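Putative platelet activating factor (Streptococcus pneumoniae, PDB 2HSJ) is of unknown function but is probably an esterase or acylhydrolase of the GDSL-like, SGNH-hydrolase type. Local coordinates at residues R25-I30 and V61-R66; V45-L50 and G194-I199; E52-S57 and A204-L209; Y68-L73 and N105-N110; A113-V118 and T125-L130. One frame throughout, in Å; residues are numbered along the deposited sequence. Where two conformers were deposited one is given.

Contact 1. Residues R25-I30 and V61-R66; sequences RHLNHI and VNRGIR
Arg-63 grips Asn-28 side-on, with two nitrogens aimed at one oxygen. Arg-63 NE lies 3.0 Å from Asn-28 OD1, and Arg-63 NH2 lies 2.9 Å from it. Neither bond is straight, as usual when an oxygen is shared in this way. The amide and guanidinium planes are 16° apart, nearly coplanar, and OD1 lies at the guanidinium edge, in its plane. The arginine chain bends at chi2 (-68°) and then runs straight through chi3, which brings the NE edge round to the helix. Asn-28 CG stands beside its backbone N (chi1 -71°), and the bond from ND2 to Ala-79 O holds the other side of the amide. The contact joins the end of helix 3-30 to strand 60-64, an outermost strand of the parallel sheet in this SGNH-type alpha/beta/alpha fold. Arg-63 NH1 turns back to its own strand and binds Asn-62 O at 3.0 Å, from above that carbonyl plane. Leu-27 CB sits 3.4 Å from Arg-63 NH2, approaching obliquely. Tyr-24 adds a cation-pi contact. The strongest partner of the arginine is Glu-52 of the second subunit, which forms a salt bridge with NH2. Asn-62 OD1 accepts from Gly-64 N at 2.8 Å, an Asx turn.

Contact 2. Residues V45-L50 and G194-I199; sequences VEYYPL and GLHLSI
The chain leaving helix 43-46 passes the loop that leads into helix 199-209, Pro-49 and Ile-199 being nearest with CA atoms 8.4 Å apart, and no hydrogen bond joins them. Pro-49 is the centre of an inverse gamma turn and stands just before helix 50-54. Ile-199 begins helix 199-209, which Ser-198 caps with its OG. Between these helix starts, Pro-49 CG meets Ile-199 CD1 at 3.8 Å. The isoleucine reaches it because chi2 is folded (-56°), which swings CD1 towards the proline ring. Leu-27 of the second subunit packs on Pro-49, and Ile-30 of that subunit packs on Ile-199. The other pair is aromatic. His-196 CD2 lies at the edge of the Tyr-47 ring, 3.9 Å from Tyr-47 CE2, and near the ring plane. The two rings are tilted by 40° with centroids 5.9 Å apart, so they neither stack nor form a T. His-196 NE2 is 4.1 Å from Tyr-47 CE2. Ser-43 and Ile-44 of helix 43-46 also touch His-196. Asp-193 OD1 accepts from the backbone N of both Leu-195 and His-196. Ser-43, Asp-193 and His-196 fall where SGNH hydrolases carry their catalytic triad, consistent with an active site beside Tyr-47.

Contact 3. Residues E52-S57 and A204-L209; sequences ELFGTS and ALSKSL
Ser-206 OG, set over one face of the Phe-54 ring, is held by two hydrogen-bond partners from outside the two segments, Tyr-48 OH and Tyr-202 O. The bond to Tyr-202 O ties the hydroxyl back to the preceding turn of its own helix. Ser-206 OG lies 3.7 Å from Phe-54 CZ and is displaced towards the rim of the ring, not over its centre. Leu-53 CB is also 3.7 Å from Ser-206 OG, so carbon packs around the hydroxyl beside its polar partners. Phe-54 CE1 comes within 3.6 Å of Ser-206 O, so the ring lies against the helix backbone as well. With CG beside its backbone N (chi1 -72°), Phe-54 carries the end of its ring to Ser-206. Leu-209, almost one turn on, meets the ring at its edge, with Leu-209 CB 4.2 Å from Phe-54 CZ. Gly-55, with positive phi, is the first residue to leave helix 50-54, directly after the phenylalanine. Leu-53 also packs against Ile-30 of the second subunit. This is helix-to-helix packing on one face of the SGNH-type alpha/beta fold, joining the short helix 50-54 to the last helix of the chain.

Contact 4. Residues Y68-L73 and N105-N110; sequences YQTGLL and NEALNN
One hydrogen bond spans the contact. Asn-110 ND2 donates to Thr-70 OG1 at 3.0 Å, and the angle of 169° makes it nearly straight. OG1 lies in the amide plane of Asn-110. Thr-70 holds OG1 between its backbone N and carbonyl carbon (chi1 65°), a position that turns the hydroxyl to the neighbouring helix. The same OG1 has its stronger partner in Asp-97 OD1, so two side chains grip it.

Van der Waals contacts fill in around it. Asn-110 CB is 3.7 Å from Thr-70 CB, and Ala-107 CA is 3.5 Å from Thr-70 OG1. The threonine and asparagine side chains cross at about a right angle. Gly-71 N is 3.3 Å from Asn-110 ND2, but both are donors and no bond forms.

The contact packs the first turn of helix 70-75 on helix 104-121. Asp-97 and its neighbour Asn-96, which binds Tyr-68 O, belong to a Gly-Thr-Asn-Asp sequence like the block III motif of SGNH hydrolases.

Contact 5. Residues A113-V118 and T125-L130; sequences AIIQSV and TEIKLL
This is an apolar helix-on-sheet contact, buried in the core of the SGNH-type alpha/beta/alpha fold. Helix 104-121 connects two adjacent parallel strands, 88-92 and 126-130, as the main helix of a beta-alpha-beta crossover. Here it lies back over the second of them. Ile-127 carries the contact from the strand side. Ile-115 and Val-118, three residues apart on the helix, meet it from the other. Ile-115 also touches Tyr-167 and Val-170, two residues of a magnesium site, and its side chain lies about 8 Å from the ion at its nearest. Val-118 reaches on to Ile-89 of the neighbouring strand. Val-118 and Ile-127 meet tip to tip, while Ile-115 and Ile-127 are skewed. Ile-127 is extended at chi2 (169°), so a single methyl does nearly all the touching. Ile-127 CD1 sits 4.1 Å from Ile-115 CG1 and 3.9 Å from Val-118 CG1. The methyl even approaches the helix backbone: Ile-127 CD1 is 3.9 Å from Ile-115 CA.

From the N terminus, helix 3-30 opens contact 1, which strand 60-64 closes after a loop of 30 residues. Contacts 2 and 3 open inside that loop, at 45-50 and 52-57, so both cross contact 1. They close only near the C-terminal end, at 194-199 and 204-209, and they cross each other. Contacts 4 and 5 follow contact 1 in series and lie nested inside the long loops of contacts 2 and 3. Both use helix 104-121, and Leu-73 packs on Ile-114 between them. Contacts 1 and 5 reach the same sheet. Contacts 1, 2 and 3 share the interface with the second subunit. Arg-66 to Glu-46 links contacts 1 and 2.

Contact 1. Residues R25-I30 and V61-R66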
# COMPACT_ATOMS: atom_id res chain seq x y z
N ARG D 25 -16.51 0.38 -12.66
CA ARG D 25 -17.34 1.17 -11.75
C ARG D 25 -17.44 0.50 -10.38
O ARG D 25 -17.41 1.18 -9.35
CB ARG D 25 -18.71 1.47 -12.36
CG ARG D 25 -18.62 2.54 -13.41
CD ARG D 25 -20.00 2.83 -14.00
NE ARG D 25 -19.85 3.92 -14.97
CZ ARG D 25 -20.07 3.82 -16.27
NH1 ARG D 25 -20.52 2.69 -16.81
NH2 ARG D 25 -19.87 4.89 -17.05
N HIS D 26 -17.53 -0.82 -10.37
CA HIS D 26 -17.63 -1.51 -9.09
C HIS D 26 -16.26 -1.55 -8.39
O HIS D 26 -16.16 -1.32 -7.18
CB HIS D 26 -18.17 -2.93 -9.26
CG HIS D 26 -18.62 -3.57 -7.98
ND1 HIS D 26 -19.48 -4.65 -7.98
CD2 HIS D 26 -18.40 -3.27 -6.67
CE1 HIS D 26 -19.71 -5.04 -6.73
NE2 HIS D 26 -19.07 -4.22 -5.92
N LEU D 27 -15.18 -1.80 -9.14
CA LEU D 27 -13.87 -1.78 -8.51
C LEU D 27 -13.52 -0.42 -7.93
O LEU D 27 -12.81 -0.33 -6.91
CB LEU D 27 -12.78 -2.17 -9.52
CG LEU D 27 -12.65 -3.65 -9.80
CD1 LEU D 27 -11.61 -3.80 -10.94
CD2 LEU D 27 -12.23 -4.43 -8.56
N ASN D 28 -13.97 0.66 -8.58
CA ASN D 28 -13.70 2.00 -8.07
C ASN D 28 -14.18 2.16 -6.62
O ASN D 28 -13.62 2.97 -5.86
CB ASN D 28 -14.40 3.04 -8.93
CG ASN D 28 -13.78 3.19 -10.29
OD1 ASN D 28 -12.70 2.66 -10.57
ND2 ASN D 28 -14.44 3.95 -11.15
N HIS D 29 -15.20 1.39 -6.25
CA HIS D 29 -15.77 1.49 -4.90
C HIS D 29 -15.15 0.55 -3.89
O HIS D 29 -15.06 0.88 -2.70
CB HIS D 29 -17.27 1.20 -4.92
CG HIS D 29 -18.08 2.28 -5.55
ND1 HIS D 29 -18.23 3.53 -4.98
CD2 HIS D 29 -18.83 2.29 -6.68
CE1 HIS D 29 -19.01 4.27 -5.75
NE2 HIS D 29 -19.39 3.54 -6.79
N ILE D 30 -14.75 -0.63 -4.36
CA ILE D 30 -14.29 -1.65 -3.41
C ILE D 30 -12.78 -1.94 -3.49
O ILE D 30 -12.27 -2.73 -2.71
CB ILE D 30 -15.08 -2.98 -3.51
CG1 ILE D 30 -14.79 -3.76 -4.82
CG2 ILE D 30 -16.61 -2.72 -3.31
CD1 ILE D 30 -15.25 -5.23 -4.74
N VAL D 61 -2.66 1.90 -11.58
CA VAL D 61 -3.89 1.14 -11.81
C VAL D 61 -4.36 1.29 -13.25
O VAL D 61 -4.39 2.40 -13.80
CB VAL D 61 -5.01 1.55 -10.78
CG1 VAL D 61 -6.36 0.92 -11.09
CG2 VAL D 61 -4.61 1.17 -9.36
N ASN D 62 -4.77 0.17 -13.84
CA ASN D 62 -5.18 0.14 -15.24
C ASN D 62 -6.65 0.49 -15.34
O ASN D 62 -7.53 -0.20 -14.79
CB ASN D 62 -4.97 -1.27 -15.78
CG ASN D 62 -4.89 -1.28 -17.28
OD1 ASN D 62 -5.71 -0.68 -17.96
ND2 ASN D 62 -3.85 -1.94 -17.83
N ARG D 63 -6.93 1.55 -16.10
CA ARG D 63 -8.31 1.85 -16.46
C ARG D 63 -8.39 2.03 -17.99
O ARG D 63 -9.09 2.91 -18.49
CB ARG D 63 -8.82 3.10 -15.70
CG ARG D 63 -9.17 2.83 -14.21
CD ARG D 63 -10.40 1.94 -14.13
NE ARG D 63 -10.88 1.64 -12.77
CZ ARG D 63 -10.41 0.63 -12.04
NH1 ARG D 63 -9.42 -0.15 -12.50
NH2 ARG D 63 -10.92 0.40 -10.81
N GLY D 64 -7.74 1.13 -18.72
CA GLY D 64 -7.84 1.15 -20.19
C GLY D 64 -8.95 0.23 -20.68
O GLY D 64 -9.35 -0.73 -20.00
N ILE D 65 -9.45 0.52 -21.88
CA ILE D 65 -10.49 -0.29 -22.51
C ILE D 65 -10.23 -0.41 -24.01
O ILE D 65 -10.08 0.60 -24.72
CB ILE D 65 -11.91 0.28 -22.29
CG1 ILE D 65 -12.20 0.42 -20.80
CG2 ILE D 65 -12.97 -0.59 -23.01
CD1 ILE D 65 -13.64 0.74 -20.42
N ARG D 66 -10.20 -1.65 -24.49
CA ARG D 66 -9.98 -1.90 -25.91
C ARG D 66 -10.97 -1.13 -26.77
O ARG D 66 -12.13 -0.94 -26.41
CB ARG D 66 -10.12 -3.39 -26.20
CG ARG D 66 -11.60 -3.88 -26.03
CD ARG D 66 -11.73 -5.34 -25.83
NE ARG D 66 -11.23 -5.76 -24.54
CZ ARG D 66 -11.37 -6.99 -24.09
NH1 ARG D 66 -12.04 -7.88 -24.82
NH2 ARG D 66 -10.87 -7.33 -22.92

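Contact 2. Residues V45-L50 and G194-I199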
# COMPACT_ATOMS: atom_id res chain seq x y z
N VAL D 45 -3.41 0.71 -23.55
CA VAL D 45 -3.46 0.76 -22.08
C VAL D 45 -4.02 -0.53 -21.49
O VAL D 45 -3.42 -1.10 -20.57
CB VAL D 45 -4.29 1.97 -21.60
CG1 VAL D 45 -4.30 2.02 -20.07
CG2 VAL D 45 -3.70 3.27 -22.20
N GLU D 46 -5.19 -0.98 -21.97
CA GLU D 46 -5.79 -2.18 -21.37
C GLU D 46 -4.82 -3.36 -21.31
O GLU D 46 -4.77 -4.12 -20.31
CB GLU D 46 -7.07 -2.63 -22.11
CG GLU D 46 -7.75 -3.72 -21.31
CD GLU D 46 -8.91 -4.40 -21.99
OE1 GLU D 46 -9.58 -3.80 -22.88
OE2 GLU D 46 -9.17 -5.57 -21.60
N TYR D 47 -4.04 -3.51 -22.38
CA TYR D 47 -3.15 -4.67 -22.52
C TYR D 47 -1.74 -4.44 -21.97
O TYR D 47 -0.87 -5.35 -22.03
CB TYR D 47 -3.03 -5.12 -23.99
CG TYR D 47 -4.34 -5.30 -24.73
CD1 TYR D 47 -5.50 -5.72 -24.09
CD2 TYR D 47 -4.37 -5.10 -26.12
CE1 TYR D 47 -6.72 -5.91 -24.82
CE2 TYR D 47 -5.55 -5.27 -26.84
CZ TYR D 47 -6.71 -5.67 -26.18
OH TYR D 47 -7.86 -5.82 -26.94
N TYR D 48 -1.51 -3.28 -21.39
CA TYR D 48 -0.19 -2.90 -20.90
C TYR D 48 0.15 -3.68 -19.64
O TYR D 48 -0.60 -3.60 -18.64
CB TYR D 48 -0.24 -1.42 -20.56
CG TYR D 48 1.10 -0.67 -20.51
CD1 TYR D 48 1.18 0.61 -21.03
CD2 TYR D 48 2.26 -1.24 -19.97
CE1 TYR D 48 2.35 1.34 -20.99
CE2 TYR D 48 3.49 -0.50 -19.90
CZ TYR D 48 3.51 0.78 -20.47
OH TYR D 48 4.68 1.54 -20.43
N PRO D 49 1.27 -4.44 -19.65
CA PRO D 49 1.69 -5.15 -18.42
C PRO D 49 2.38 -4.21 -17.48
O PRO D 49 3.59 -4.22 -17.30
CB PRO D 49 2.66 -6.23 -18.93
CG PRO D 49 3.22 -5.65 -20.21
CD PRO D 49 2.16 -4.72 -20.80
N LEU D 50 1.57 -3.38 -16.84
CA LEU D 50 2.13 -2.33 -15.98
C LEU D 50 2.97 -2.84 -14.80
O LEU D 50 4.05 -2.33 -14.53
CB LEU D 50 1.01 -1.45 -15.46
CG LEU D 50 0.26 -0.69 -16.53
CD1 LEU D 50 -1.09 -0.16 -15.99
CD2 LEU D 50 1.09 0.45 -17.04
N GLY D 194 1.28 -4.31 -36.17
CA GLY D 194 1.46 -3.01 -36.83
C GLY D 194 0.88 -1.84 -36.06
O GLY D 194 1.26 -0.68 -36.31
N LEU D 195 -0.03 -2.15 -35.13
CA LEU D 195 -0.73 -1.17 -34.29
C LEU D 195 -0.48 -1.43 -32.79
O LEU D 195 -0.08 -0.54 -32.05
CB LEU D 195 -2.22 -1.21 -34.62
CG LEU D 195 -3.17 -0.41 -33.73
CD1 LEU D 195 -2.90 1.07 -33.84
CD2 LEU D 195 -4.59 -0.75 -34.15
N HIS D 196 -0.78 -2.65 -32.34
CA HIS D 196 -0.55 -3.04 -30.95
C HIS D 196 0.91 -3.35 -30.66
O HIS D 196 1.70 -3.70 -31.57
CB HIS D 196 -1.40 -4.27 -30.63
CG HIS D 196 -2.86 -3.99 -30.69
ND1 HIS D 196 -3.61 -4.23 -31.83
CD2 HIS D 196 -3.70 -3.43 -29.79
CE1 HIS D 196 -4.85 -3.84 -31.60
NE2 HIS D 196 -4.94 -3.36 -30.38
N LEU D 197 1.28 -3.22 -29.39
CA LEU D 197 2.67 -3.36 -29.01
C LEU D 197 3.01 -4.78 -28.61
O LEU D 197 2.20 -5.46 -27.96
CB LEU D 197 2.99 -2.42 -27.86
CG LEU D 197 2.86 -0.93 -28.14
CD1 LEU D 197 3.38 -0.14 -26.95
CD2 LEU D 197 3.61 -0.45 -29.41
N SER D 198 4.20 -5.22 -29.00
CA SER D 198 4.79 -6.45 -28.44
C SER D 198 5.34 -6.17 -27.04
O SER D 198 5.40 -5.01 -26.60
CB SER D 198 5.95 -6.88 -29.34
OG SER D 198 6.97 -5.89 -29.24
N ILE D 199 5.80 -7.20 -26.34
CA ILE D 199 6.44 -6.96 -25.07
C ILE D 199 7.70 -6.06 -25.19
O ILE D 199 7.92 -5.18 -24.34
CB ILE D 199 6.69 -8.30 -24.31
CG1 ILE D 199 5.35 -8.91 -23.85
CG2 ILE D 199 7.65 -8.09 -23.15
CD1 ILE D 199 4.51 -7.96 -22.97

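Contact 3. Residues E52-S57 and A204-L209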
# COMPACT_ATOMS: atom_id res chain seq x y z
N GLU D 52 4.49 -5.74 -14.33
CA GLU D 52 5.72 -6.46 -14.63
C GLU D 52 6.78 -5.59 -15.31
O GLU D 52 7.96 -5.99 -15.33
CB GLU D 52 5.41 -7.74 -15.40
CG GLU D 52 4.59 -8.69 -14.59
CD GLU D 52 4.39 -10.00 -15.32
OE1 GLU D 52 5.29 -10.86 -15.29
OE2 GLU D 52 3.34 -10.15 -15.97
N LEU D 53 6.36 -4.45 -15.85
CA LEU D 53 7.36 -3.57 -16.50
C LEU D 53 7.73 -2.35 -15.67
O LEU D 53 8.84 -1.81 -15.84
CB LEU D 53 6.91 -3.18 -17.92
CG LEU D 53 6.76 -4.38 -18.87
CD1 LEU D 53 6.30 -3.85 -20.23
CD2 LEU D 53 8.05 -5.18 -19.05
N PHE D 54 6.81 -1.85 -14.84
CA PHE D 54 7.16 -0.73 -13.93
C PHE D 54 7.47 -1.16 -12.49
O PHE D 54 8.10 -0.42 -11.74
CB PHE D 54 6.02 0.29 -13.90
CG PHE D 54 5.87 1.10 -15.16
CD1 PHE D 54 6.89 1.97 -15.58
CD2 PHE D 54 4.70 1.03 -15.91
CE1 PHE D 54 6.73 2.73 -16.74
CE2 PHE D 54 4.50 1.77 -17.06
CZ PHE D 54 5.53 2.64 -17.48
N GLY D 55 6.99 -2.35 -12.11
CA GLY D 55 7.11 -2.81 -10.73
C GLY D 55 5.94 -2.38 -9.87
O GLY D 55 4.97 -1.81 -10.36
N THR D 56 6.06 -2.65 -8.57
CA THR D 56 4.92 -2.50 -7.68
C THR D 56 5.13 -1.43 -6.61
O THR D 56 4.21 -1.15 -5.79
CB THR D 56 4.60 -3.81 -6.94
OG1 THR D 56 5.69 -4.16 -6.11
CG2 THR D 56 4.31 -4.95 -7.93
N SER D 57 6.30 -0.80 -6.60
CA SER D 57 6.57 0.15 -5.51
C SER D 57 5.67 1.38 -5.63
O SER D 57 5.25 1.94 -4.61
CB SER D 57 8.05 0.51 -5.40
OG SER D 57 8.82 -0.65 -5.07
N ALA D 204 10.04 -0.75 -24.22
CA ALA D 204 10.62 0.51 -24.74
C ALA D 204 9.76 1.70 -24.33
O ALA D 204 10.29 2.75 -23.93
CB ALA D 204 10.73 0.44 -26.26
N LEU D 205 8.44 1.54 -24.42
CA LEU D 205 7.51 2.58 -23.97
C LEU D 205 7.70 2.89 -22.50
O LEU D 205 7.75 4.05 -22.09
CB LEU D 205 6.05 2.16 -24.26
CG LEU D 205 4.95 3.15 -23.83
CD1 LEU D 205 5.16 4.57 -24.42
CD2 LEU D 205 3.57 2.60 -24.18
N SER D 206 7.87 1.84 -21.69
CA SER D 206 8.05 2.01 -20.26
C SER D 206 9.33 2.77 -19.92
O SER D 206 9.35 3.64 -19.02
CB SER D 206 8.04 0.64 -19.59
OG SER D 206 6.81 -0.00 -19.80
N LYS D 207 10.40 2.47 -20.65
CA LYS D 207 11.66 3.17 -20.43
C LYS D 207 11.49 4.66 -20.75
O LYS D 207 11.99 5.52 -20.01
CB LYS D 207 12.74 2.55 -21.31
CG LYS D 207 14.12 3.17 -21.18
CD LYS D 207 15.10 2.36 -22.02
CE LYS D 207 16.21 3.21 -22.60
NZ LYS D 207 17.43 3.27 -21.75
N SER D 208 10.75 4.98 -21.81
CA SER D 208 10.54 6.38 -22.16
C SER D 208 9.62 7.08 -21.15
O SER D 208 9.78 8.29 -20.94
CB SER D 208 9.97 6.53 -23.56
OG SER D 208 8.65 6.06 -23.61
N LEU D 209 8.69 6.35 -20.52
CA LEU D 209 7.72 6.96 -19.58
C LEU D 209 8.21 7.10 -18.15
O LEU D 209 7.63 7.86 -17.37
CB LEU D 209 6.40 6.17 -19.53
CG LEU D 209 5.56 6.19 -20.80
CD1 LEU D 209 4.37 5.25 -20.64
CD2 LEU D 209 5.09 7.62 -21.11

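Contact 4. Residues Y68-L73 and N105-N110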
# COMPACT_ATOMS: atom_id res chain seq x y z
N TYR D 68 -11.22 1.97 -27.40
CA TYR D 68 -11.79 3.23 -26.90
C TYR D 68 -11.39 4.39 -27.81
O TYR D 68 -10.34 4.36 -28.44
CB TYR D 68 -11.26 3.54 -25.51
CG TYR D 68 -12.31 3.73 -24.43
CD1 TYR D 68 -13.54 3.05 -24.46
CD2 TYR D 68 -12.02 4.54 -23.32
CE1 TYR D 68 -14.47 3.21 -23.40
CE2 TYR D 68 -12.92 4.68 -22.27
CZ TYR D 68 -14.11 4.01 -22.32
OH TYR D 68 -14.99 4.16 -21.29
N GLN D 69 -12.26 5.37 -27.84
CA GLN D 69 -12.06 6.61 -28.58
C GLN D 69 -12.33 7.73 -27.60
O GLN D 69 -12.97 7.52 -26.58
CB GLN D 69 -13.06 6.74 -29.72
CG GLN D 69 -12.92 5.69 -30.78
CD GLN D 69 -14.08 5.73 -31.76
OE1 GLN D 69 -14.77 4.74 -31.96
NE2 GLN D 69 -14.30 6.88 -32.36
N THR D 70 -11.90 8.94 -27.95
CA THR D 70 -12.03 10.09 -27.04
C THR D 70 -13.48 10.34 -26.62
O THR D 70 -13.76 10.66 -25.48
CB THR D 70 -11.42 11.40 -27.63
OG1 THR D 70 -12.15 11.81 -28.80
CG2 THR D 70 -9.89 11.22 -27.95
N GLY D 71 -14.42 10.21 -27.56
CA GLY D 71 -15.83 10.43 -27.21
C GLY D 71 -16.39 9.44 -26.21
O GLY D 71 -17.18 9.81 -25.33
N LEU D 72 -15.98 8.17 -26.33
CA LEU D 72 -16.47 7.13 -25.43
C LEU D 72 -15.91 7.36 -24.03
O LEU D 72 -16.61 7.20 -23.01
CB LEU D 72 -16.03 5.74 -25.92
CG LEU D 72 -16.49 5.31 -27.31
CD1 LEU D 72 -15.78 4.00 -27.71
CD2 LEU D 72 -18.01 5.15 -27.35
N LEU D 73 -14.65 7.79 -23.98
CA LEU D 73 -14.00 8.06 -22.70
C LEU D 73 -14.66 9.23 -21.99
O LEU D 73 -14.95 9.16 -20.80
CB LEU D 73 -12.49 8.31 -22.87
CG LEU D 73 -11.72 8.84 -21.66
CD1 LEU D 73 -11.85 7.81 -20.54
CD2 LEU D 73 -10.25 9.06 -22.03
N ASN D 105 -10.68 18.14 -34.73
CA ASN D 105 -11.28 19.13 -33.83
C ASN D 105 -12.30 18.53 -32.86
O ASN D 105 -12.43 19.02 -31.74
CB ASN D 105 -11.96 20.24 -34.63
CG ASN D 105 -10.98 21.21 -35.27
OD1 ASN D 105 -9.81 21.30 -34.88
ND2 ASN D 105 -11.45 21.95 -36.26
N GLU D 106 -13.03 17.50 -33.29
CA GLU D 106 -13.93 16.82 -32.38
C GLU D 106 -13.15 16.04 -31.31
O GLU D 106 -13.46 16.13 -30.13
CB GLU D 106 -14.88 15.89 -33.15
CG GLU D 106 -15.87 15.10 -32.29
CD GLU D 106 -16.83 14.28 -33.15
OE1 GLU D 106 -17.34 14.80 -34.17
OE2 GLU D 106 -17.07 13.10 -32.82
N ALA D 107 -12.12 15.29 -31.72
CA ALA D 107 -11.27 14.60 -30.74
C ALA D 107 -10.64 15.58 -29.73
O ALA D 107 -10.59 15.30 -28.53
CB ALA D 107 -10.19 13.78 -31.43
N LEU D 108 -10.12 16.70 -30.24
CA LEU D 108 -9.51 17.71 -29.38
C LEU D 108 -10.51 18.26 -28.38
O LEU D 108 -10.22 18.32 -27.18
CB LEU D 108 -8.92 18.85 -30.21
CG LEU D 108 -7.69 18.51 -31.06
CD1 LEU D 108 -7.32 19.72 -31.93
CD2 LEU D 108 -6.51 18.03 -30.21
N ASN D 109 -11.69 18.65 -28.86
CA ASN D 109 -12.74 19.15 -27.97
C ASN D 109 -13.07 18.12 -26.90
O ASN D 109 -13.26 18.47 -25.73
CB ASN D 109 -14.02 19.51 -28.72
CG ASN D 109 -13.89 20.82 -29.47
OD1 ASN D 109 -12.97 21.59 -29.23
ND2 ASN D 109 -14.82 21.07 -30.38
N ASN D 110 -13.11 16.84 -27.29
CA ASN D 110 -13.34 15.77 -26.31
C ASN D 110 -12.23 15.74 -25.26
O ASN D 110 -12.51 15.68 -24.06
CB ASN D 110 -13.44 14.41 -26.99
CG ASN D 110 -14.72 14.22 -27.78
OD1 ASN D 110 -15.70 14.95 -27.58
ND2 ASN D 110 -14.73 13.25 -28.67

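Contact 5. Residues A113-V118 and T125-L130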
# COMPACT_ATOMS: atom_id res chain seq x y z
N ALA D 113 -12.46 18.68 -22.89
CA ALA D 113 -13.49 18.46 -21.88
C ALA D 113 -13.07 17.47 -20.77
O ALA D 113 -13.43 17.64 -19.60
CB ALA D 113 -14.76 17.96 -22.55
N ILE D 114 -12.35 16.43 -21.15
CA ILE D 114 -11.81 15.46 -20.16
C ILE D 114 -10.87 16.20 -19.17
O ILE D 114 -11.01 16.10 -17.95
CB ILE D 114 -11.08 14.30 -20.85
CG1 ILE D 114 -12.08 13.42 -21.61
CG2 ILE D 114 -10.30 13.48 -19.82
CD1 ILE D 114 -11.50 12.60 -22.74
N ILE D 115 -9.94 16.98 -19.71
CA ILE D 115 -9.01 17.74 -18.88
C ILE D 115 -9.77 18.63 -17.91
O ILE D 115 -9.48 18.67 -16.71
CB ILE D 115 -8.05 18.59 -19.77
CG1 ILE D 115 -7.09 17.68 -20.51
CG2 ILE D 115 -7.28 19.59 -18.91
CD1 ILE D 115 -6.41 18.37 -21.69
N GLN D 116 -10.75 19.36 -18.44
CA GLN D 116 -11.53 20.24 -17.58
C GLN D 116 -12.35 19.49 -16.52
O GLN D 116 -12.50 19.96 -15.39
CB GLN D 116 -12.43 21.12 -18.41
CG GLN D 116 -11.67 22.05 -19.31
CD GLN D 116 -12.58 22.78 -20.28
OE1 GLN D 116 -13.74 22.41 -20.47
NE2 GLN D 116 -12.05 23.81 -20.90
N SER D 117 -12.88 18.32 -16.87
CA SER D 117 -13.65 17.56 -15.90
C SER D 117 -12.75 17.03 -14.77
O SER D 117 -13.09 17.10 -13.58
CB SER D 117 -14.38 16.44 -16.63
OG SER D 117 -15.26 15.77 -15.75
N VAL D 118 -11.58 16.54 -15.14
CA VAL D 118 -10.61 16.09 -14.15
C VAL D 118 -10.18 17.22 -13.22
O VAL D 118 -10.06 17.01 -12.00
CB VAL D 118 -9.38 15.45 -14.83
CG1 VAL D 118 -8.26 15.15 -13.80
CG2 VAL D 118 -9.79 14.18 -15.58
N THR D 125 -4.21 16.86 -9.26
CA THR D 125 -3.69 15.77 -10.08
C THR D 125 -3.16 16.29 -11.41
O THR D 125 -3.79 17.14 -12.05
CB THR D 125 -4.80 14.73 -10.31
OG1 THR D 125 -5.25 14.26 -9.03
CG2 THR D 125 -4.31 13.54 -11.16
N GLU D 126 -1.99 15.79 -11.80
CA GLU D 126 -1.39 16.11 -13.10
C GLU D 126 -1.90 15.16 -14.17
O GLU D 126 -2.18 14.00 -13.87
CB GLU D 126 0.13 16.01 -13.01
CG GLU D 126 0.70 17.15 -12.15
CD GLU D 126 2.18 17.02 -11.92
OE1 GLU D 126 2.74 15.97 -12.24
OE2 GLU D 126 2.80 17.98 -11.41
N ILE D 127 -2.04 15.64 -15.41
CA ILE D 127 -2.37 14.77 -16.53
C ILE D 127 -1.16 14.70 -17.42
O ILE D 127 -0.60 15.74 -17.80
CB ILE D 127 -3.62 15.27 -17.32
CG1 ILE D 127 -4.88 15.11 -16.45
CG2 ILE D 127 -3.79 14.53 -18.65
CD1 ILE D 127 -6.12 15.83 -17.04
N LYS D 128 -0.72 13.49 -17.74
CA LYS D 128 0.35 13.28 -18.72
C LYS D 128 -0.33 12.81 -19.99
O LYS D 128 -0.86 11.69 -20.04
CB LYS D 128 1.35 12.26 -18.18
CG LYS D 128 1.89 12.61 -16.79
CD LYS D 128 2.64 13.96 -16.85
CE LYS D 128 3.16 14.40 -15.49
NZ LYS D 128 3.79 15.77 -15.56
N LEU D 129 -0.36 13.68 -20.99
CA LEU D 129 -1.07 13.37 -22.23
C LEU D 129 -0.05 12.81 -23.23
O LEU D 129 0.81 13.55 -23.76
CB LEU D 129 -1.74 14.63 -22.80
CG LEU D 129 -2.49 14.54 -24.14
CD1 LEU D 129 -3.66 13.52 -24.08
CD2 LEU D 129 -2.97 15.95 -24.54
N LEU D 130 -0.14 11.51 -23.47
CA LEU D 130 0.87 10.86 -24.30
C LEU D 130 0.64 11.18 -25.76
O LEU D 130 -0.50 11.24 -26.23
CB LEU D 130 0.85 9.33 -24.10
CG LEU D 130 1.72 8.85 -22.95
CD1 LEU D 130 1.32 9.42 -21.57
CD2 LEU D 130 1.67 7.32 -22.97